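Local coordinates for fatty acid/retinol binding protein protein 7, isoform A, confirmed BY transcript evidence (Caenorhabditis elegans, PDB 2W9Y) that probably binds fatty acids such as oleic acid, and retinoids, as a small, mainly helical lipid-carrier protein of a nematode, at residues I27-V38 with E54-R65. Residues are numbered along the deposited sequence; the frame is centred on the assembly and turned at random.
Sequences ITADEKPVLHEV and EVSKKHPELGKR
Glu31 and Arg65 face each other as a two-pronged salt bridge. Arg65 NH1 donates to Glu31 OE1 at 3.0 Å, within the guanidinium plane but from above the carboxylate plane, the two flat groups being turned 43° apart; NH2 meets OE2 on a very short, doubtful distance. Leu62 CD1 lies over one face of the guanidinium, offset toward its rim, and also touches Ile27 CD1 at 3.8 Å. Its other methyl, CD2, packs against both Val34 CB and Leu35 CD2 and rests 3.6 Å from the carbonyl O of Glu31. Farther along, Val55 CG2 packs on Leu35 CD2 and Val38 CG1, while Val38 CG2 touches Lys58 CD. At the solvent-facing margin the bent Lys58 chain brings NZ to a weak salt bridge with Glu37 OE2. Within the all-helical fold of this nematode lipid-binding family, Val34, Leu35 and Val38 on helix 32-38 thus meet Val55 and Lys58 on helix 54-58, the two axes 9.8 Å apart and running at 136°, while Leu62 and Arg65 tie the turn before helix 32-38 to helix 60-65. His59 follows helix 54-58 and is the N-cap of helix 60-65, its ND1 accepting from Leu62 N at 2.9 Å. Swinging CG anti to the backbone N (chi1 -162°) also brings the ring beside Glu31, whose CG lies 3.8 Å from NE2, and a water joins NE2 to Glu31 OE2. Without the imidazole, as with an alanine here, Leu62 N would probably lose its cap, that water one of its partners, and a gap would open beside Glu31 and Val34. Behind the salt bridge, Thr28 N donates to Glu31 OE1 from the carboxylate face opposite Arg65 NH1, so two donors grip this buried oxygen. Thr28 OG1 accepts in turn from Glu31 N in an ST motif, and Ser26 OG bonds Arg65 NH1.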
ATOM      1  N   ILE A  27      12.184   5.561   4.794  1.00 16.55           N
ATOM      2  CA  ILE A  27      12.404   4.951   6.104  1.00 15.33           C
ATOM      3  C   ILE A  27      13.904   4.836   6.341  1.00 15.16           C
ATOM      4  O   ILE A  27      14.602   4.190   5.560  1.00 14.89           O
ATOM      5  CB  ILE A  27      11.836   3.491   6.164  1.00 14.80           C
ATOM      6  CG1 ILE A  27      10.321   3.455   5.946  1.00 15.74           C
ATOM      7  CG2 ILE A  27      12.127   2.812   7.504  1.00 16.50           C
ATOM      8  CD1 ILE A  27       9.585   4.550   6.690  1.00 16.41           C
ATOM      9  N   THR A  28      14.385   5.440   7.426  1.00 14.32           N
ATOM     10  CA  THR A  28      15.804   5.380   7.804  1.00 15.39           C
ATOM     11  C   THR A  28      16.088   4.112   8.593  1.00 15.02           C
ATOM     12  O   THR A  28      15.166   3.375   8.991  1.00 14.77           O
ATOM     13  CB  THR A  28      16.167   6.581   8.713  1.00 15.45           C
ATOM     14  OG1 THR A  28      15.339   6.533   9.882  1.00 16.88           O
ATOM     15  CG2 THR A  28      15.980   7.929   8.031  1.00 16.23           C
ATOM     16  N   ALA A  29      17.367   3.868   8.894  1.00 14.56           N
ATOM     17  CA  ALA A  29      17.712   2.619   9.533  1.00 15.24           C
ATOM     18  C   ALA A  29      17.150   2.618  10.940  1.00 14.46           C
ATOM     19  O   ALA A  29      16.795   1.528  11.468  1.00 15.19           O
ATOM     20  CB  ALA A  29      19.254   2.431   9.587  1.00 16.85           C
ATOM     21  N   ASP A  30      17.073   3.796  11.565  1.00 12.38           N
ATOM     22  CA  ASP A  30      16.512   3.808  12.951  1.00 13.97           C
ATOM     23  C   ASP A  30      14.966   3.809  12.985  1.00 13.31           C
ATOM     24  O   ASP A  30      14.367   3.420  14.011  1.00 12.68           O
ATOM     25  CB  ASP A  30      17.042   4.968  13.790  1.00 14.24           C
ATOM     26  CG  ASP A  30      16.593   6.303  13.276  1.00 18.40           C
ATOM     27  OD1 ASP A  30      16.992   6.652  12.168  1.00 21.29           O
ATOM     28  OD2 ASP A  30      15.805   7.007  13.954  1.00 23.25           O
ATOM     29  N   GLU A  31      14.346   4.180  11.859  1.00 12.38           N
ATOM     30  CA  GLU A  31      12.866   4.152  11.731  1.00 12.82           C
ATOM     31  C   GLU A  31      12.249   2.774  11.497  1.00 13.62           C
ATOM     32  O   GLU A  31      11.168   2.458  12.026  1.00 11.27           O
ATOM     33  CB  GLU A  31      12.431   5.095  10.633  1.00 13.53           C
ATOM     34  CG  GLU A  31      12.534   6.594  11.079  1.00 16.37           C
ATOM     35  CD  GLU A  31      12.439   7.524   9.899  1.00 18.42           C
ATOM     36  OE1 GLU A  31      12.330   7.052   8.744  1.00 17.51           O
ATOM     37  OE2 GLU A  31      12.453   8.758  10.082  1.00 19.92           O
ATOM     38  N   LYS A  32      12.940   1.944  10.712  1.00 14.03           N
ATOM     39  CA  LYS A  32      12.409   0.634  10.408  1.00 15.27           C
ATOM     40  C   LYS A  32      12.066  -0.179  11.675  1.00 14.22           C
ATOM     41  O   LYS A  32      11.012  -0.789  11.746  1.00 14.60           O
ATOM     42  CB  LYS A  32      13.342  -0.133   9.466  1.00 15.30           C
ATOM     43  CG  LYS A  32      12.710  -1.409   8.994  1.00 16.68           C
ATOM     44  CD  LYS A  32      13.590  -2.150   8.010  1.00 18.78           C
ATOM     45  CE  LYS A  32      13.044  -3.528   7.700  1.00 15.04           C
ATOM     46  NZ  LYS A  32      14.084  -4.294   6.940  1.00 13.97           N
ATOM     47  N   PRO A  33      12.958  -0.183  12.689  1.00 14.02           N
ATOM     48  CA  PRO A  33      12.639  -1.008  13.851  1.00 14.21           C
ATOM     49  C   PRO A  33      11.406  -0.487  14.605  1.00 13.57           C
ATOM     50  O   PRO A  33      10.771  -1.258  15.313  1.00 12.83           O
ATOM     51  CB  PRO A  33      13.885  -0.900  14.753  1.00 15.03           C
ATOM     52  CG  PRO A  33      14.966  -0.481  13.879  1.00 16.16           C
ATOM     53  CD  PRO A  33      14.370   0.233  12.641  1.00 14.34           C
ATOM     54  N   VAL A  34      11.112   0.810  14.487  1.00 13.42           N
ATOM     55  CA  VAL A  34       9.856   1.353  15.070  1.00 14.08           C
ATOM     56  C   VAL A  34       8.671   0.690  14.367  1.00 13.20           C
ATOM     57  O   VAL A  34       7.758   0.185  15.011  1.00 12.68           O
ATOM     58  CB  VAL A  34       9.729   2.890  14.929  1.00 14.42           C
ATOM     59  CG1 VAL A  34       8.333   3.404  15.449  1.00 14.69           C
ATOM     60  CG2 VAL A  34      10.874   3.617  15.637  1.00 14.36           C
ATOM     61  N   LEU A  35       8.693   0.618  13.040  1.00 12.85           N
ATOM     62  CA  LEU A  35       7.566  -0.023  12.335  1.00 13.08           C
ATOM     63  C   LEU A  35       7.490  -1.503  12.671  1.00 13.32           C
ATOM     64  O   LEU A  35       6.423  -2.049  12.866  1.00 14.10           O
ATOM     65  CB  LEU A  35       7.761   0.120  10.798  1.00 12.24           C
ATOM     66  CG  LEU A  35       7.727   1.610  10.372  1.00 13.44           C
ATOM     67  CD1 LEU A  35       7.988   1.775   8.880  1.00 13.29           C
ATOM     68  CD2 LEU A  35       6.341   2.261  10.815  1.00 12.63           C
ATOM     69  N   HIS A  36       8.642  -2.156  12.712  1.00 13.45           N
ATOM     70  CA  HIS A  36       8.716  -3.562  13.083  1.00 14.76           C
ATOM     71  C   HIS A  36       8.055  -3.786  14.425  1.00 16.08           C
ATOM     72  O   HIS A  36       7.173  -4.627  14.538  1.00 16.25           O
ATOM     73  CB  HIS A  36      10.223  -3.992  13.167  1.00 15.68           C
ATOM     74  CG  HIS A  36      10.442  -5.472  13.202  1.00 18.14           C
ATOM     75  ND1 HIS A  36      10.254  -6.229  14.334  1.00 22.01           N
ATOM     76  CD2 HIS A  36      10.891  -6.321  12.256  1.00 19.30           C
ATOM     77  CE1 HIS A  36      10.522  -7.494  14.078  1.00 19.87           C
ATOM     78  NE2 HIS A  36      10.932  -7.578  12.824  1.00 22.51           N
ATOM     79  N   GLU A  37       8.505  -3.088  15.465  1.00 15.81           N
ATOM     80  CA  GLU A  37       7.904  -3.280  16.801  1.00 17.95           C
ATOM     81  C   GLU A  37       6.356  -3.109  16.782  1.00 17.19           C
ATOM     82  O   GLU A  37       5.584  -3.888  17.400  1.00 17.80           O
ATOM     83  CB  GLU A  37       8.594  -2.311  17.780  1.00 18.30           C
ATOM     84  CG  GLU A  37       8.376  -2.480  19.288  1.00 23.26           C
ATOM     85  CD  GLU A  37       8.950  -1.286  20.097  1.00 29.88           C
ATOM     86  OE1 GLU A  37       9.782  -0.512  19.544  1.00 29.26           O
ATOM     87  OE2 GLU A  37       8.584  -1.124  21.296  1.00 34.92           O
ATOM     88  N   VAL A  38       5.871  -2.119  16.075  1.00 17.32           N
ATOM     89  CA  VAL A  38       4.436  -1.845  16.130  1.00 18.58           C
ATOM     90  C   VAL A  38       3.672  -2.841  15.325  1.00 19.61           C
ATOM     91  O   VAL A  38       2.656  -3.356  15.823  1.00 20.44           O
ATOM     92  CB  VAL A  38       4.069  -0.437  15.610  1.00 18.69           C
ATOM     93  CG1 VAL A  38       2.533  -0.307  15.493  1.00 19.10           C
ATOM     94  CG2 VAL A  38       4.597   0.582  16.557  1.00 20.04           C
ATOM     95  N   GLU A  54      -0.342   4.178  17.199  1.00 23.52           N
ATOM     96  CA  GLU A  54       0.752   3.465  17.840  1.00 23.08           C
ATOM     97  C   GLU A  54       2.153   3.877  17.346  1.00 21.38           C
ATOM     98  O   GLU A  54       3.100   4.059  18.149  1.00 21.01           O
ATOM     99  CB  GLU A  54       0.567   1.969  17.608  1.00 24.85           C
ATOM    100  CG  GLU A  54      -0.621   1.382  18.371  1.00 28.59           C
ATOM    101  CD  GLU A  54      -1.001   0.004  17.839  1.00 34.52           C
ATOM    102  OE1 GLU A  54      -0.125  -0.656  17.239  1.00 36.64           O
ATOM    103  OE2 GLU A  54      -2.168  -0.425  18.014  1.00 36.90           O
ATOM    104  N   VAL A  55       2.298   4.018  16.034  1.00 18.34           N
ATOM    105  CA  VAL A  55       3.561   4.473  15.516  1.00 16.13           C
ATOM    106  C   VAL A  55       3.921   5.857  16.031  1.00 16.29           C
ATOM    107  O   VAL A  55       5.093   6.119  16.375  1.00 15.46           O
ATOM    108  CB  VAL A  55       3.579   4.505  13.938  1.00 14.78           C
ATOM    109  CG1 VAL A  55       4.867   5.156  13.422  1.00 14.86           C
ATOM    110  CG2 VAL A  55       3.371   3.092  13.281  1.00 16.23           C
ATOM    111  N   SER A  56       2.938   6.761  16.092  0.50 15.92           N
ATOM    112  CA  SER A  56       3.258   8.176  16.352  0.50 16.16           C
ATOM    113  C   SER A  56       3.629   8.351  17.826  0.50 16.71           C
ATOM    114  O   SER A  56       4.423   9.212  18.177  0.50 17.15           O
ATOM    115  CB  SER A  56       2.084   9.086  15.974  0.50 15.64           C
ATOM    116  OG  SER A  56       1.581   8.783  14.680  0.50 12.85           O
ATOM    117  N   LYS A  57       3.055   7.500  18.663  1.00 17.05           N
ATOM    118  CA  LYS A  57       3.385   7.405  20.091  0.50 18.74           C
ATOM    119  C   LYS A  57       4.894   7.191  20.260  1.00 19.04           C
ATOM    120  O   LYS A  57       5.531   7.735  21.160  1.00 19.18           O
ATOM    121  CB  LYS A  57       2.623   6.215  20.698  0.50 18.56           C
ATOM    122  CG  LYS A  57       3.207   5.621  22.001  0.50 20.77           C
ATOM    123  CD  LYS A  57       2.116   4.917  22.850  0.50 22.09           C
ATOM    124  CE  LYS A  57       2.585   4.626  24.288  0.50 21.57           C
ATOM    125  NZ  LYS A  57       1.462   4.658  25.283  0.50 19.66           N
ATOM    126  N   LYS A  58       5.449   6.373  19.370  1.00 18.69           N
ATOM    127  CA  LYS A  58       6.858   6.027  19.421  1.00 18.72           C
ATOM    128  C   LYS A  58       7.781   6.971  18.658  1.00 17.69           C
ATOM    129  O   LYS A  58       8.906   7.153  19.067  1.00 19.06           O
ATOM    130  CB  LYS A  58       7.027   4.599  18.949  1.00 18.91           C
ATOM    131  CG  LYS A  58       6.666   3.597  20.035  1.00 21.40           C
ATOM    132  CD  LYS A  58       6.192   2.300  19.467  1.00 26.33           C
ATOM    133  CE  LYS A  58       6.580   1.093  20.368  1.00 30.10           C
ATOM    134  NZ  LYS A  58       6.799   1.415  21.831  1.00 31.84           N
ATOM    135  N   HIS A  59       7.277   7.594  17.598  1.00 16.58           N
ATOM    136  CA  HIS A  59       8.036   8.398  16.655  1.00 14.83           C
ATOM    137  C   HIS A  59       7.043   9.312  15.881  1.00 14.66           C
ATOM    138  O   HIS A  59       6.435   8.890  14.866  1.00 13.89           O
ATOM    139  CB  HIS A  59       8.727   7.480  15.658  1.00 14.06           C
ATOM    140  CG  HIS A  59       9.840   8.152  14.922  1.00 13.63           C
ATOM    141  ND1 HIS A  59       9.634   9.213  14.067  1.00 14.14           N
ATOM    142  CD2 HIS A  59      11.175   7.938  14.944  1.00 12.49           C
ATOM    143  CE1 HIS A  59      10.792   9.616  13.569  1.00 15.68           C
ATOM    144  NE2 HIS A  59      11.747   8.849  14.078  1.00 14.62           N
ATOM    145  N   PRO A  60       6.847  10.540  16.372  1.00 13.75           N
ATOM    146  CA  PRO A  60       5.826  11.436  15.834  1.00 13.41           C
ATOM    147  C   PRO A  60       5.998  11.629  14.373  1.00 13.46           C
ATOM    148  O   PRO A  60       5.006  11.562  13.633  1.00 13.20           O
ATOM    149  CB  PRO A  60       6.095  12.737  16.576  1.00 12.96           C
ATOM    150  CG  PRO A  60       6.401  12.216  17.964  1.00 13.27           C
ATOM    151  CD  PRO A  60       7.247  10.947  17.742  1.00 13.85           C
ATOM    152  N   GLU A  61       7.233  11.879  13.946  1.00 12.62           N
ATOM    153  CA  GLU A  61       7.476  12.231  12.550  1.00 14.65           C
ATOM    154  C   GLU A  61       7.227  11.093  11.613  1.00 14.10           C
ATOM    155  O   GLU A  61       6.711  11.290  10.519  1.00 14.19           O
ATOM    156  CB  GLU A  61       8.940  12.678  12.382  1.00 16.50           C
ATOM    157  CG  GLU A  61       9.209  13.996  13.051  1.00 21.80           C
ATOM    158  CD  GLU A  61       8.694  15.095  12.198  1.00 26.66           C
ATOM    159  OE1 GLU A  61       8.250  14.738  11.066  1.00 31.26           O
ATOM    160  OE2 GLU A  61       8.741  16.274  12.615  1.00 26.22           O
ATOM    161  N   LEU A  62       7.627   9.890  12.025  1.00 12.97           N
ATOM    162  CA  LEU A  62       7.272   8.721  11.278  1.00 14.04           C
ATOM    163  C   LEU A  62       5.748   8.571  11.137  1.00 13.41           C
ATOM    164  O   LEU A  62       5.247   8.231  10.041  1.00 13.79           O
ATOM    165  CB  LEU A  62       7.877   7.468  11.956  1.00 13.56           C
ATOM    166  CG  LEU A  62       7.905   6.182  11.175  1.00 14.41           C
ATOM    167  CD1 LEU A  62       8.549   6.456   9.799  1.00 12.21           C
ATOM    168  CD2 LEU A  62       8.630   5.071  11.993  1.00  9.80           C
ATOM    169  N   GLY A  63       5.010   8.774  12.233  1.00 12.82           N
ATOM    170  CA  GLY A  63       3.541   8.640  12.198  1.00 12.56           C
ATOM    171  C   GLY A  63       2.875   9.694  11.305  1.00 12.16           C
ATOM    172  O   GLY A  63       1.880   9.429  10.615  1.00 11.91           O
ATOM    173  N   LYS A  64       3.418  10.891  11.333  1.00 10.90           N
ATOM    174  CA  LYS A  64       2.966  11.960  10.415  1.00 11.82           C
ATOM    175  C   LYS A  64       3.114  11.500   8.942  1.00 11.70           C
ATOM    176  O   LYS A  64       2.183  11.657   8.116  1.00 10.86           O
ATOM    177  CB  LYS A  64       3.755  13.279  10.654  1.00 11.48           C
ATOM    178  CG  LYS A  64       3.531  14.315   9.578  1.00 13.44           C
ATOM    179  CD  LYS A  64       4.478  15.524   9.635  1.00 18.03           C
ATOM    180  CE  LYS A  64       5.785  15.243   8.869  1.00 23.71           C
ATOM    181  NZ  LYS A  64       5.497  15.449   7.404  1.00 29.14           N
ATOM    182  N   ARG A  65       4.294  10.970   8.613  1.00 11.17           N
ATOM    183  CA  ARG A  65       4.528  10.462   7.241  1.00 11.08           C
ATOM    184  C   ARG A  65       3.590   9.278   6.861  1.00 12.13           C
ATOM    185  O   ARG A  65       3.032   9.237   5.733  1.00 11.07           O
ATOM    186  CB  ARG A  65       6.013  10.101   7.038  1.00 11.40           C
ATOM    187  CG  ARG A  65       7.000  11.270   6.850  1.00 14.11           C
ATOM    188  CD  ARG A  65       8.343  10.600   6.406  1.00 18.34           C
ATOM    189  NE  ARG A  65       9.126  10.525   7.586  1.00 23.08           N
ATOM    190  CZ  ARG A  65      10.046   9.637   7.889  1.00 23.37           C
ATOM    191  NH1 ARG A  65      10.368   8.602   7.107  1.00 20.58           N
ATOM    192  NH2 ARG A  65      10.654   9.831   9.039  1.00 27.79           N
TER
HETATM  193  O   HOH W   1      13.816   9.956  11.958  1.00 26.09           O